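Local coordinates for sphingomyelinase C (Streptomyces griseocarneus, PDB 7CNE), which is a bacterial sphingomyelinase C of the DNase I-like endonuclease/exonuclease/phosphatase family, at residues 12-20 against 33-43; 261-272 against 285-296. All blocks are in the same frame, centred on the assembly; numbering follows the deposited sequence.

Contact 1 of 2, residues 12-20 against 33-43; sequences VLTYNTFLM and RAREIAAAGFF
Arg-33 reaches from helix 30-39 to the C-terminal part of segment 12-20, in the first beta-alpha-beta unit of this DNase I-like fold, illustrating how the N-H groups of a buried guanidinium can be satisfied by backbone carbonyls. From CB the chain leaves with CG anti to the carbonyl carbon (chi1 -73°) and bends at chi3, which carries the guanidinium to the carbonyls of Thr-17 and Phe-18, where Asn-16 OD1 accepts from Phe-18 N in an Asx turn. NH1 and NH2 close end-on upon a single atom, Phe-18 O, near the guanidinium plane: NH2 gives the straighter bond (2.8 Å, 153°), while NH1, at 3.1 Å, comes from above the carbonyl plane. NH1 also bonds weakly to Thr-17 O, and outside the contact Leu-287 O and Trp-28 O take further hydrogen bonds from the group, which should hold its rotation. Leu-19 CD2 rests against NH1, the side chains running in opposite directions. Toward the strand's start, Ile-37 meets the edge of the Tyr-15 ring, CD1 lying 3.7 Å from CE2, whereas Phe-42 presents its edge to a face of Tyr-15, with planes at 56°. Beyond it, Leu-13 CD2 sits 4.1 Å from both Phe-42 CD1 and Phe-43 CD1.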
# COMPACT_ATOMS: atom_id res chain seq x y z
N VAL A 12 11.63 3.37 2.67
CA VAL A 12 10.18 3.41 2.47
C VAL A 12 9.58 2.04 2.74
O VAL A 12 9.99 1.04 2.14
CB VAL A 12 9.81 3.89 1.06
CG1 VAL A 12 8.28 3.92 0.89
CG2 VAL A 12 10.42 5.29 0.80
N LEU A 13 8.60 2.00 3.65
CA LEU A 13 7.85 0.78 3.95
C LEU A 13 6.50 0.81 3.24
O LEU A 13 5.80 1.82 3.27
CB LEU A 13 7.63 0.64 5.46
CG LEU A 13 6.56 -0.34 5.95
CD1 LEU A 13 7.00 -1.80 5.74
CD2 LEU A 13 6.22 -0.08 7.42
N THR A 14 6.14 -0.30 2.61
CA THR A 14 4.77 -0.50 2.17
C THR A 14 4.24 -1.74 2.86
O THR A 14 4.94 -2.76 2.93
CB THR A 14 4.64 -0.58 0.63
OG1 THR A 14 3.27 -0.78 0.28
CG2 THR A 14 5.48 -1.70 0.01
N TYR A 15 3.02 -1.66 3.39
CA TYR A 15 2.46 -2.74 4.21
C TYR A 15 0.95 -2.78 4.09
O TYR A 15 0.27 -1.80 4.42
CB TYR A 15 2.87 -2.58 5.67
CG TYR A 15 2.49 -3.76 6.55
CD1 TYR A 15 2.80 -5.07 6.17
CD2 TYR A 15 1.82 -3.56 7.76
CE1 TYR A 15 2.47 -6.15 6.99
CE2 TYR A 15 1.49 -4.63 8.57
CZ TYR A 15 1.81 -5.92 8.19
OH TYR A 15 1.47 -6.96 9.04
N ASN A 16 0.42 -3.91 3.66
CA ASN A 16 -1.02 -4.14 3.63
C ASN A 16 -1.44 -4.66 5.00
O ASN A 16 -1.07 -5.77 5.38
CB ASN A 16 -1.38 -5.13 2.52
CG ASN A 16 -2.88 -5.36 2.38
OD1 ASN A 16 -3.60 -5.44 3.38
ND2 ASN A 16 -3.36 -5.47 1.14
N THR A 17 -2.23 -3.87 5.73
CA THR A 17 -2.52 -4.12 7.14
C THR A 17 -3.70 -5.06 7.38
O THR A 17 -3.88 -5.49 8.52
CB THR A 17 -2.83 -2.81 7.87
OG1 THR A 17 -4.04 -2.25 7.34
CG2 THR A 17 -1.67 -1.82 7.73
N PHE A 18 -4.52 -5.35 6.37
CA PHE A 18 -5.69 -6.22 6.54
C PHE A 18 -6.54 -5.79 7.74
O PHE A 18 -6.89 -6.59 8.61
CB PHE A 18 -5.26 -7.68 6.65
CG PHE A 18 -6.40 -8.66 6.63
CD1 PHE A 18 -7.34 -8.62 5.61
CD2 PHE A 18 -6.54 -9.61 7.63
CE1 PHE A 18 -8.40 -9.52 5.58
CE2 PHE A 18 -7.60 -10.52 7.61
CZ PHE A 18 -8.53 -10.47 6.59
N LEU A 19 -6.87 -4.50 7.79
CA LEU A 19 -7.72 -3.98 8.86
C LEU A 19 -9.11 -3.70 8.32
O LEU A 19 -9.53 -2.55 8.13
CB LEU A 19 -7.09 -2.73 9.48
CG LEU A 19 -5.80 -2.95 10.25
CD1 LEU A 19 -5.22 -1.60 10.65
CD2 LEU A 19 -6.03 -3.85 11.47
N MET A 20 -9.84 -4.79 8.07
CA MET A 20 -11.20 -4.67 7.59
C MET A 20 -12.08 -4.05 8.67
O MET A 20 -11.77 -4.10 9.87
CB MET A 20 -11.75 -6.04 7.19
CG MET A 20 -10.90 -6.75 6.13
SD MET A 20 -11.82 -7.73 4.92
CE MET A 20 -12.31 -6.45 3.77
N ARG A 33 -4.18 -6.13 16.27
CA ARG A 33 -3.13 -6.12 15.25
C ARG A 33 -2.68 -4.70 14.93
O ARG A 33 -1.48 -4.47 14.71
CB ARG A 33 -3.61 -6.84 13.99
CG ARG A 33 -3.67 -8.34 14.17
CD ARG A 33 -4.02 -9.06 12.87
NE ARG A 33 -5.39 -8.79 12.46
CZ ARG A 33 -5.72 -8.07 11.39
NH1 ARG A 33 -4.77 -7.54 10.61
NH2 ARG A 33 -7.00 -7.88 11.08
N ALA A 34 -3.61 -3.75 14.90
CA ALA A 34 -3.24 -2.36 14.62
C ALA A 34 -2.25 -1.83 15.65
O ALA A 34 -1.31 -1.11 15.31
CB ALA A 34 -4.48 -1.47 14.59
N ARG A 35 -2.48 -2.16 16.92
CA ARG A 35 -1.54 -1.77 17.97
C ARG A 35 -0.20 -2.47 17.77
O ARG A 35 0.86 -1.84 17.84
CB ARG A 35 -2.13 -2.09 19.35
CG ARG A 35 -1.29 -1.61 20.54
CD ARG A 35 -2.04 -1.79 21.87
NE ARG A 35 -3.09 -0.78 22.09
CZ ARG A 35 -2.92 0.35 22.79
NH1 ARG A 35 -1.74 0.64 23.33
NH2 ARG A 35 -3.94 1.19 22.94
N GLU A 36 -0.23 -3.77 17.46
CA GLU A 36 1.01 -4.52 17.28
C GLU A 36 1.78 -4.11 16.03
O GLU A 36 3.02 -4.17 16.02
CB GLU A 36 0.68 -6.01 17.25
CG GLU A 36 0.28 -6.51 18.63
CD GLU A 36 1.32 -6.15 19.68
OE1 GLU A 36 1.07 -5.24 20.51
OE2 GLU A 36 2.40 -6.76 19.64
N ILE A 37 1.09 -3.68 14.97
CA ILE A 37 1.79 -3.23 13.76
C ILE A 37 2.63 -2.00 14.06
O ILE A 37 3.78 -1.90 13.62
CB ILE A 37 0.78 -2.96 12.62
CG1 ILE A 37 0.22 -4.27 12.08
CG2 ILE A 37 1.46 -2.22 11.48
CD1 ILE A 37 -1.04 -4.06 11.18
N ALA A 38 2.09 -1.03 14.81
CA ALA A 38 2.89 0.14 15.16
C ALA A 38 4.12 -0.22 15.99
O ALA A 38 5.08 0.55 16.00
CB ALA A 38 2.04 1.17 15.91
N ALA A 39 4.12 -1.35 16.69
CA ALA A 39 5.27 -1.72 17.51
C ALA A 39 6.22 -2.69 16.81
O ALA A 39 7.30 -2.96 17.34
CB ALA A 39 4.82 -2.32 18.85
N ALA A 40 5.85 -3.20 15.64
CA ALA A 40 6.67 -4.21 14.98
C ALA A 40 8.01 -3.62 14.54
O ALA A 40 8.16 -2.42 14.31
CB ALA A 40 5.94 -4.81 13.79
N GLY A 41 9.01 -4.50 14.42
CA GLY A 41 10.33 -4.05 14.01
C GLY A 41 10.32 -3.39 12.64
O GLY A 41 10.95 -2.35 12.43
N PHE A 42 9.57 -3.97 11.69
CA PHE A 42 9.55 -3.43 10.34
C PHE A 42 8.93 -2.04 10.28
O PHE A 42 9.17 -1.30 9.32
CB PHE A 42 8.82 -4.38 9.38
CG PHE A 42 7.35 -4.62 9.70
CD1 PHE A 42 6.38 -3.68 9.36
CD2 PHE A 42 6.95 -5.81 10.30
CE1 PHE A 42 5.04 -3.90 9.65
CE2 PHE A 42 5.61 -6.05 10.59
CZ PHE A 42 4.65 -5.10 10.26
N PHE A 43 8.14 -1.67 11.30
CA PHE A 43 7.51 -0.36 11.35
C PHE A 43 8.46 0.74 11.77
O PHE A 43 8.21 1.92 11.47
CB PHE A 43 6.31 -0.39 12.31
CG PHE A 43 5.28 0.68 12.04
CD1 PHE A 43 4.32 0.50 11.06
CD2 PHE A 43 5.27 1.86 12.78
CE1 PHE A 43 3.36 1.48 10.81
CE2 PHE A 43 4.33 2.85 12.53
CZ PHE A 43 3.37 2.66 11.54

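Contact 2 of 2, residues 261-272 against 285-296; sequences WRNTVVQETSAP and TDLSGHYPVIAG
Gln-267 and Tyr-291 lie side by side and point the same way, an example of one side chain using both carbon and amide on a single aromatic partner. Gln-267 CG sits over the ring face, 3.9 Å from the Tyr-291 centroid, in a CH-pi contact. The extended chain then carries the amide to the phenol, where NE2 donates to Tyr-291 OH (3.0 Å, 167°) with the amide plane nearly perpendicular to the ring; NE2 is also bonded to Glu-230. At the other end Trp-261, its CG anti to the backbone N (chi1 -175°), turns a face to the neighbouring strand: Gly-296 CA lies 4.0 Å from the centroid of its six-membered ring, and CZ2 is 3.5 Å from Ala-295 CB. Between these aromatics, the side chains of Val-265 and Val-293 cross at a slant, touching through their CG2 atoms, as do Val-266 and Ile-294 through CG2 and CD1. Beyond the inverse gamma turn centred on Gln-267, Ser-270 N donates to Thr-285 O (2.9 Å), while a water donates to Glu-268 O and accepts from Leu-287 N. Paired backbone bonds at Arg-262/Gly-296 and Thr-264/Ile-294, flanking the non-hydrogen-bonded pair Asn-263/Ala-295, identify an antiparallel strand pair in a mixed sheet of the DNase I-like fold.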
# COMPACT_ATOMS: atom_id res chain seq x y z
N TRP A 261 18.95 0.63 -5.62
CA TRP A 261 17.66 0.64 -4.96
C TRP A 261 17.14 -0.78 -4.77
O TRP A 261 17.11 -1.56 -5.72
CB TRP A 261 16.67 1.47 -5.78
CG TRP A 261 15.34 1.64 -5.13
CD1 TRP A 261 14.17 1.04 -5.48
CD2 TRP A 261 15.04 2.51 -4.04
NE1 TRP A 261 13.15 1.47 -4.65
CE2 TRP A 261 13.66 2.38 -3.76
CE3 TRP A 261 15.80 3.39 -3.25
CZ2 TRP A 261 13.03 3.08 -2.75
CZ3 TRP A 261 15.18 4.09 -2.24
CH2 TRP A 261 13.81 3.93 -1.99
N ARG A 262 16.72 -1.10 -3.55
CA ARG A 262 16.28 -2.44 -3.20
C ARG A 262 14.85 -2.42 -2.67
O ARG A 262 14.42 -1.45 -2.04
CB ARG A 262 17.24 -3.04 -2.15
CG ARG A 262 16.84 -4.40 -1.58
CD ARG A 262 17.98 -5.01 -0.75
NE ARG A 262 19.09 -5.43 -1.61
CZ ARG A 262 20.11 -6.19 -1.21
NH1 ARG A 262 20.19 -6.60 0.05
NH2 ARG A 262 21.05 -6.53 -2.08
N ASN A 263 14.10 -3.49 -2.95
CA ASN A 263 12.89 -3.85 -2.22
C ASN A 263 13.18 -5.14 -1.47
O ASN A 263 13.52 -6.15 -2.10
CB ASN A 263 11.68 -4.08 -3.15
CG ASN A 263 11.10 -2.80 -3.76
OD1 ASN A 263 10.03 -2.85 -4.38
ND2 ASN A 263 11.78 -1.67 -3.60
N THR A 264 13.04 -5.13 -0.14
CA THR A 264 13.25 -6.34 0.66
C THR A 264 11.93 -6.79 1.26
O THR A 264 11.27 -6.03 1.98
CB THR A 264 14.28 -6.09 1.77
OG1 THR A 264 15.50 -5.65 1.17
CG2 THR A 264 14.54 -7.38 2.54
N VAL A 265 11.53 -8.03 0.96
CA VAL A 265 10.36 -8.63 1.58
C VAL A 265 10.78 -9.21 2.92
O VAL A 265 11.67 -10.07 2.98
CB VAL A 265 9.76 -9.72 0.67
CG1 VAL A 265 8.43 -10.23 1.26
CG2 VAL A 265 9.57 -9.19 -0.76
N VAL A 266 10.17 -8.74 4.00
CA VAL A 266 10.63 -9.03 5.35
C VAL A 266 9.61 -9.95 6.00
O VAL A 266 8.50 -9.52 6.35
CB VAL A 266 10.82 -7.76 6.18
CG1 VAL A 266 11.14 -8.11 7.62
CG2 VAL A 266 11.92 -6.88 5.58
N GLN A 267 9.98 -11.22 6.20
CA GLN A 267 9.10 -12.21 6.82
C GLN A 267 9.24 -12.15 8.34
O GLN A 267 9.93 -12.96 8.96
CB GLN A 267 9.42 -13.60 6.26
CG GLN A 267 8.52 -14.74 6.74
CD GLN A 267 8.95 -16.07 6.16
OE1 GLN A 267 10.12 -16.44 6.25
NE2 GLN A 267 8.02 -16.77 5.53
N GLU A 268 8.58 -11.16 8.95
CA GLU A 268 8.61 -10.98 10.40
C GLU A 268 7.29 -11.48 10.98
O GLU A 268 6.22 -10.98 10.62
CB GLU A 268 8.85 -9.51 10.78
CG GLU A 268 8.68 -9.26 12.30
CD GLU A 268 8.93 -7.81 12.73
OE1 GLU A 268 9.51 -7.01 11.96
OE2 GLU A 268 8.55 -7.46 13.87
N THR A 269 7.37 -12.47 11.87
CA THR A 269 6.18 -13.02 12.50
C THR A 269 5.87 -12.30 13.81
O THR A 269 6.65 -11.50 14.32
CB THR A 269 6.33 -14.52 12.76
OG1 THR A 269 7.45 -14.76 13.63
CG2 THR A 269 6.51 -15.28 11.46
N SER A 270 4.69 -12.60 14.35
CA SER A 270 4.19 -11.97 15.55
C SER A 270 3.98 -13.01 16.63
O SER A 270 3.88 -14.21 16.35
CB SER A 270 2.87 -11.24 15.28
OG SER A 270 1.78 -12.17 15.12
N ALA A 271 3.87 -12.55 17.87
CA ALA A 271 3.37 -13.41 18.92
C ALA A 271 1.99 -13.92 18.53
O ALA A 271 1.25 -13.25 17.80
CB ALA A 271 3.29 -12.65 20.25
N PRO A 272 1.62 -15.13 18.98
CA PRO A 272 0.29 -15.64 18.64
C PRO A 272 -0.81 -14.76 19.21
O PRO A 272 -0.67 -14.14 20.27
CB PRO A 272 0.26 -17.04 19.29
CG PRO A 272 1.35 -17.00 20.32
CD PRO A 272 2.41 -16.12 19.72
N THR A 285 -0.08 -16.17 13.70
CA THR A 285 1.25 -15.68 14.08
C THR A 285 1.76 -14.66 13.08
O THR A 285 2.97 -14.51 12.91
CB THR A 285 2.25 -16.84 14.22
OG1 THR A 285 2.07 -17.77 13.15
CG2 THR A 285 2.08 -17.55 15.57
N ASP A 286 0.85 -13.94 12.41
CA ASP A 286 1.22 -12.83 11.55
C ASP A 286 0.24 -11.69 11.78
O ASP A 286 -0.91 -11.91 12.17
CB ASP A 286 1.21 -13.20 10.06
CG ASP A 286 2.15 -14.34 9.75
OD1 ASP A 286 1.73 -15.51 9.91
OD2 ASP A 286 3.31 -14.07 9.36
N LEU A 287 0.71 -10.46 11.52
CA LEU A 287 -0.13 -9.29 11.75
C LEU A 287 -1.00 -8.96 10.54
O LEU A 287 -1.92 -8.14 10.66
CB LEU A 287 0.73 -8.09 12.14
CG LEU A 287 1.40 -8.24 13.51
CD1 LEU A 287 2.27 -7.03 13.84
CD2 LEU A 287 0.36 -8.44 14.60
N SER A 288 -0.74 -9.58 9.40
CA SER A 288 -1.59 -9.43 8.23
C SER A 288 -1.26 -10.58 7.29
O SER A 288 -0.38 -11.40 7.56
CB SER A 288 -1.42 -8.06 7.56
OG SER A 288 -0.27 -8.02 6.75
N GLY A 289 -2.00 -10.64 6.18
CA GLY A 289 -1.74 -11.67 5.19
C GLY A 289 -0.57 -11.38 4.28
O GLY A 289 -0.12 -12.29 3.57
N HIS A 290 -0.07 -10.15 4.29
CA HIS A 290 1.10 -9.76 3.51
C HIS A 290 2.33 -9.68 4.42
O HIS A 290 2.23 -9.55 5.64
CB HIS A 290 0.87 -8.40 2.84
CG HIS A 290 -0.11 -8.44 1.70
ND1 HIS A 290 0.26 -8.20 0.39
CD2 HIS A 290 -1.44 -8.66 1.68
CE1 HIS A 290 -0.80 -8.29 -0.38
NE2 HIS A 290 -1.85 -8.57 0.37
N TYR A 291 3.47 -9.76 3.80
CA TYR A 291 4.67 -9.34 4.49
C TYR A 291 5.01 -7.90 4.14
O TYR A 291 4.77 -7.45 3.01
CB TYR A 291 5.85 -10.24 4.11
CG TYR A 291 5.69 -11.67 4.57
CD1 TYR A 291 5.32 -11.96 5.89
CD2 TYR A 291 5.90 -12.74 3.70
CE1 TYR A 291 5.18 -13.29 6.32
CE2 TYR A 291 5.75 -14.05 4.11
CZ TYR A 291 5.39 -14.32 5.42
OH TYR A 291 5.25 -15.64 5.82
N PRO A 292 5.56 -7.15 5.09
CA PRO A 292 6.03 -5.80 4.78
C PRO A 292 7.17 -5.84 3.76
O PRO A 292 7.97 -6.77 3.71
CB PRO A 292 6.52 -5.27 6.13
CG PRO A 292 6.93 -6.53 6.88
CD PRO A 292 5.86 -7.53 6.48
N VAL A 293 7.22 -4.80 2.93
CA VAL A 293 8.30 -4.60 1.98
C VAL A 293 8.99 -3.30 2.35
O VAL A 293 8.35 -2.25 2.44
CB VAL A 293 7.80 -4.57 0.53
CG1 VAL A 293 8.90 -4.08 -0.41
CG2 VAL A 293 7.29 -5.94 0.13
N ILE A 294 10.29 -3.37 2.60
CA ILE A 294 11.09 -2.21 2.96
C ILE A 294 12.01 -1.91 1.79
O ILE A 294 12.75 -2.79 1.33
CB ILE A 294 11.87 -2.44 4.26
CG1 ILE A 294 10.88 -2.54 5.43
CG2 ILE A 294 12.87 -1.29 4.47
CD1 ILE A 294 11.48 -3.13 6.68
N ALA A 295 11.94 -0.68 1.31
CA ALA A 295 12.71 -0.24 0.15
C ALA A 295 13.75 0.78 0.57
O ALA A 295 13.46 1.68 1.36
CB ALA A 295 11.79 0.39 -0.89
N GLY A 296 14.94 0.67 0.00
CA GLY A 296 15.96 1.67 0.28
C GLY A 296 17.22 1.36 -0.50
O GLY A 296 17.37 0.29 -1.09
O HOH W 1 15.38 -3.06 1.33
O HOH W 2 4.00 -11.35 8.98
O HOH W 3 3.57 -10.10 11.53

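Read from the N terminus, the chain first runs along strand 12-19 and returns through helix 30-39, so contact 1 closes a connection of 12 residues before strand 48-54 completes the beta-alpha-beta unit. Near the C terminus, contact 2 closes a 12-residue connection, 273-284, that contains the small two-stranded sheet of 273-276 and 281-284. The contacts are therefore in series, neither nested nor crossed, yet they meet in space: the centres of contact 1 and contact 2 are about 9 Å apart. Strands 12-19 and 293-297 are antiparallel neighbours in one sheet, where Val-12 O and Ala-295 N probably share a hydrogen bond. Phe-42 packs on Pro-292 as well, joining the N-terminal beta-alpha-beta unit to the C-terminal strand pair.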